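Local coordinates for ABC transporter substrate-binding protein (Pseudomonas aeruginosa, PDB 6R6K) that probably serves as a periplasmic metal-binding protein of an ABC transporter, binding ferrous iron with large conformational changes, at residues A169-A174 and F187-T192; V191-E196 and K216-K221. All coordinates share one frame; numbering follows the deposited sequence.

Contact 1. Residues A169-A174 and F187-T192; sequences ADFRVA and FGLEVT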
# COMPACT_ATOMS: atom_id res chain seq x y z
N ALA A 169 22.78 6.46 12.48
CA ALA A 169 23.55 5.58 11.59
C ALA A 169 22.77 4.30 11.24
O ALA A 169 22.87 3.81 10.12
CB ALA A 169 24.89 5.23 12.23
N ASP A 170 21.93 3.81 12.20
CA ASP A 170 21.07 2.62 12.08
C ASP A 170 19.99 2.81 11.02
O ASP A 170 19.48 1.83 10.47
CB ASP A 170 20.38 2.30 13.42
CG ASP A 170 21.22 1.64 14.50
OD1 ASP A 170 22.41 1.31 14.23
OD2 ASP A 170 20.69 1.44 15.62
N PHE A 171 19.65 4.08 10.75
CA PHE A 171 18.63 4.48 9.79
C PHE A 171 19.11 4.38 8.34
O PHE A 171 18.31 4.59 7.42
CB PHE A 171 18.11 5.87 10.14
CG PHE A 171 17.29 5.87 11.41
CD1 PHE A 171 17.91 5.98 12.65
CD2 PHE A 171 15.91 5.78 11.36
CE1 PHE A 171 17.15 5.99 13.82
CE2 PHE A 171 15.15 5.79 12.53
CZ PHE A 171 15.77 5.90 13.76
N ARG A 172 20.39 4.05 8.12
CA ARG A 172 20.93 3.80 6.78
C ARG A 172 20.57 2.34 6.43
O ARG A 172 21.08 1.39 7.03
CB ARG A 172 22.46 4.03 6.72
CG ARG A 172 22.92 5.49 6.88
CD ARG A 172 24.43 5.66 6.68
NE ARG A 172 24.83 5.54 5.27
CZ ARG A 172 25.41 4.47 4.72
NH1 ARG A 172 25.69 3.40 5.46
NH2 ARG A 172 25.71 4.46 3.43
N VAL A 173 19.60 2.18 5.51
CA VAL A 173 19.09 0.88 5.05
C VAL A 173 19.19 0.82 3.52
O VAL A 173 19.60 1.80 2.90
CB VAL A 173 17.64 0.56 5.54
CG1 VAL A 173 17.56 0.47 7.06
CG2 VAL A 173 16.59 1.54 4.97
N ALA A 174 18.81 -0.30 2.92
CA ALA A 174 18.75 -0.49 1.48
C ALA A 174 17.46 -1.27 1.18
O ALA A 174 16.82 -1.78 2.12
CB ALA A 174 19.98 -1.26 0.98
N PHE A 187 9.04 7.35 7.98
CA PHE A 187 9.58 6.99 9.28
C PHE A 187 11.07 7.32 9.37
O PHE A 187 11.73 6.95 10.33
CB PHE A 187 9.19 5.53 9.63
CG PHE A 187 7.68 5.50 9.90
CD1 PHE A 187 6.77 5.30 8.85
CD2 PHE A 187 7.16 5.80 11.16
CE1 PHE A 187 5.39 5.36 9.07
CE2 PHE A 187 5.78 5.84 11.38
CZ PHE A 187 4.90 5.64 10.34
N GLY A 188 11.52 8.19 8.46
CA GLY A 188 12.86 8.75 8.39
C GLY A 188 13.99 7.79 8.15
O GLY A 188 15.09 7.98 8.70
N LEU A 189 13.75 6.77 7.30
CA LEU A 189 14.79 5.81 6.93
C LEU A 189 15.45 6.28 5.65
O LEU A 189 14.76 6.69 4.71
CB LEU A 189 14.21 4.40 6.78
CG LEU A 189 13.99 3.61 8.07
CD1 LEU A 189 12.64 3.96 8.70
CD2 LEU A 189 13.99 2.17 7.78
N GLU A 190 16.81 6.24 5.65
CA GLU A 190 17.68 6.67 4.56
C GLU A 190 18.04 5.48 3.68
O GLU A 190 18.79 4.61 4.11
CB GLU A 190 18.98 7.35 5.08
CG GLU A 190 18.78 8.45 6.13
CD GLU A 190 18.08 9.75 5.73
OE1 GLU A 190 17.95 10.03 4.52
OE2 GLU A 190 17.67 10.49 6.66
N VAL A 191 17.50 5.45 2.46
CA VAL A 191 17.73 4.37 1.50
C VAL A 191 19.04 4.64 0.72
O VAL A 191 19.09 5.50 -0.17
CB VAL A 191 16.49 4.07 0.60
CG1 VAL A 191 16.71 2.81 -0.22
CG2 VAL A 191 15.21 3.90 1.43
N THR A 192 20.10 3.89 1.10
CA THR A 192 21.48 3.88 0.59
C THR A 192 21.54 3.52 -0.90
O THR A 192 22.25 4.17 -1.67
CB THR A 192 22.30 2.91 1.47
OG1 THR A 192 22.44 3.50 2.76
CG2 THR A 192 23.68 2.57 0.92
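Arg172 and Val173 pair in parallel with Glu190 and Val191, joining the two strands of a beta-alpha-beta unit: strand 172-176, helix 181-186 and strand 190-195. Three backbone hydrogen bonds hold the pair. Glu190 N donates to Phe171 O at 2.8 Å. Val173 N donates to Glu190 O at 2.9 Å, and Thr192 N reaches Val173 O at 2.8 Å. The axes of the short segments 172-174 and 190-192 differ by 56°. A CA-H...O contact from Arg172 CA to Glu190 O adds to the N-H bond on that oxygen.

The apolar contacts centre on Val173 and Leu189. Both methyls of Val173 meet CD2 of Leu189, with CG2 nearest at 3.9 Å. Val272 and Ile276 of helix 260-278 also touch Leu189. The Phe171 ring lies alongside residues 187-189, which precede strand 190-195. Its CG lies anti to the carbonyl carbon (chi1 -70°), which brings CD2 to 3.5 Å from Gly188 O; the carbonyl meets the ring obliquely. Leu163 of helix 138-164 also touches this ring. Gly188, with positive phi, is the C-prime residue of the Schellman motif that ends helix 181-186.

Arg172 lies on the face it shares with Glu190, and its guanidinium passes Thr192. The Arg172 chain bends at chi3 (74°), and its guanidinium forms a salt bridge with Asp219. Thr192 lies over one face of this group, with OG1 3.5 Å from NH2 at an angle too poor for a hydrogen bond. Instead, Thr192 OG1 makes a weak hydrogen bond to Val173 O, 3.3 Å away.

Contact 2. Residues V191-E196 and K216-K221; sequences VTAVVE and KALDVK
Asp219 OD1 meets Thr192 across the contact and also takes a salt bridge from Arg172 NH2 on the neighbouring strand 172-176. Toward Thr192 its partner is apolar: OD1 lies 3.5 Å from the CG2 methyl. The two side chains approach at a slant. The Asp219 CG sits between the backbone N and the carbonyl carbon (chi1 50°). This brings the carboxylate nearer the strand than the start of the side chain would suggest. The nearby arginine would probably help to keep the carboxylate ionised.

Val220 packs against the same threonine. Its CG1 methyl is 3.3 Å from Thr192 OG1 and 3.8 Å from Thr192 CB. The two side chains run past each other in opposite directions. CG1 of Val220 is anti to its carbonyl carbon (chi1 -58°), and this methyl makes the approach. Val220 also touches Ala174 of strand 172-176.

Farther along the strand the contact is wholly apolar. Leu218 points toward the strand and divides its two methyls between two residues. CD2 meets the CB of Ala193 at 3.6 Å. CD1 reaches CG2 of Val195 at 4.2 Å. Val195 also touches Gln214 and Leu215 of helix 205-216, so Leu218 continues the cover laid by that helix. Thr192 leaves extended geometry and interrupts the alternation of the strand, so Thr192 and Ala193 both point toward the loop.

The segments share side-chain packing rather than hydrogen bonds. Residues 217-221 link helix 205-216 to strand 222-225; Leu218, Asp219 and Val220 do the covering. Strand 190-195, helix 205-216 and strand 222-225 form a beta-alpha-beta crossover past the intervening strand 172-176 of a four-stranded parallel sheet.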
# COMPACT_ATOMS: atom_id res chain seq x y z
N VAL A 191 17.50 5.45 2.46
CA VAL A 191 17.73 4.37 1.50
C VAL A 191 19.04 4.64 0.72
O VAL A 191 19.09 5.50 -0.17
CB VAL A 191 16.49 4.07 0.60
CG1 VAL A 191 16.71 2.81 -0.22
CG2 VAL A 191 15.21 3.90 1.43
N THR A 192 20.10 3.89 1.10
CA THR A 192 21.48 3.88 0.59
C THR A 192 21.54 3.52 -0.90
O THR A 192 22.25 4.17 -1.67
CB THR A 192 22.30 2.91 1.47
OG1 THR A 192 22.44 3.50 2.76
CG2 THR A 192 23.68 2.57 0.92
N ALA A 193 20.82 2.45 -1.29
CA ALA A 193 20.72 1.91 -2.65
C ALA A 193 19.46 1.10 -2.81
O ALA A 193 18.91 0.61 -1.83
CB ALA A 193 21.92 1.03 -2.95
N VAL A 194 18.99 1.00 -4.06
CA VAL A 194 17.83 0.18 -4.42
C VAL A 194 18.29 -0.90 -5.41
O VAL A 194 18.73 -0.61 -6.53
CB VAL A 194 16.53 0.92 -4.86
CG1 VAL A 194 16.80 2.19 -5.67
CG2 VAL A 194 15.55 -0.01 -5.58
N VAL A 195 18.24 -2.14 -4.94
CA VAL A 195 18.57 -3.33 -5.71
C VAL A 195 17.31 -3.70 -6.51
O VAL A 195 16.22 -3.81 -5.95
CB VAL A 195 19.10 -4.47 -4.81
CG1 VAL A 195 19.54 -5.66 -5.65
CG2 VAL A 195 20.25 -3.99 -3.93
N GLU A 196 17.47 -3.81 -7.83
CA GLU A 196 16.40 -4.14 -8.77
C GLU A 196 15.94 -5.60 -8.57
O GLU A 196 16.78 -6.50 -8.52
CB GLU A 196 16.85 -3.88 -10.21
CG GLU A 196 15.73 -3.72 -11.22
CD GLU A 196 14.79 -2.54 -11.02
OE1 GLU A 196 13.61 -2.70 -11.39
OE2 GLU A 196 15.22 -1.48 -10.51
N LYS A 216 26.33 -7.79 -0.77
CA LYS A 216 27.61 -7.78 -0.04
C LYS A 216 28.44 -6.48 -0.32
O LYS A 216 29.18 -6.01 0.55
CB LYS A 216 28.44 -9.07 -0.25
CG LYS A 216 28.86 -9.40 -1.67
CD LYS A 216 29.62 -10.74 -1.68
CE LYS A 216 30.09 -11.16 -3.05
NZ LYS A 216 30.89 -12.41 -3.00
N ALA A 217 28.23 -5.88 -1.51
CA ALA A 217 28.85 -4.64 -1.97
C ALA A 217 28.34 -3.40 -1.18
O ALA A 217 28.98 -2.35 -1.20
CB ALA A 217 28.58 -4.47 -3.45
N LEU A 218 27.20 -3.54 -0.47
CA LEU A 218 26.56 -2.48 0.33
C LEU A 218 27.17 -2.35 1.74
O LEU A 218 27.73 -3.32 2.25
CB LEU A 218 25.02 -2.66 0.39
CG LEU A 218 24.28 -2.65 -0.96
CD1 LEU A 218 22.84 -3.01 -0.79
CD2 LEU A 218 24.37 -1.31 -1.64
N ASP A 219 27.05 -1.14 2.35
CA ASP A 219 27.59 -0.85 3.68
C ASP A 219 26.54 -0.89 4.81
O ASP A 219 26.85 -0.59 5.97
CB ASP A 219 28.36 0.49 3.68
CG ASP A 219 27.65 1.70 3.07
OD1 ASP A 219 26.39 1.69 3.01
OD2 ASP A 219 28.35 2.65 2.66
N VAL A 220 25.31 -1.28 4.48
CA VAL A 220 24.17 -1.39 5.39
C VAL A 220 23.93 -2.86 5.82
O VAL A 220 24.38 -3.77 5.12
CB VAL A 220 22.90 -0.75 4.77
CG1 VAL A 220 23.16 0.71 4.44
CG2 VAL A 220 22.45 -1.51 3.53
N LYS A 221 23.26 -3.07 6.97
CA LYS A 221 23.00 -4.43 7.46
C LYS A 221 21.53 -4.82 7.34
O LYS A 221 21.21 -6.00 7.37
CB LYS A 221 23.49 -4.63 8.92
CG LYS A 221 25.00 -4.45 9.14
CD LYS A 221 25.85 -5.66 8.75
CE LYS A 221 27.32 -5.39 8.99
NZ LYS A 221 28.14 -6.62 8.85

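How the contacts relate
Contact 1 and contact 2 share Val191 and Thr192 on strand 190-195, and their centres lie about 10 Å apart. Contact 1 pairs this edge strand with strand 172-176. Contact 2 covers it with the loop that leads into strand 222-225, the next neighbour of strand 172-176. A salt bridge of 2.9 Å from Arg172 NH2 to Asp219 OD1 ties the two contacts together. Packing adds to it: Ala174 CB is 3.5 Å from Ala193 O and 3.6 Å from Val220 CG2. The side chains of Val173 and Val195 each lie about 13 Å from a bound sodium ion.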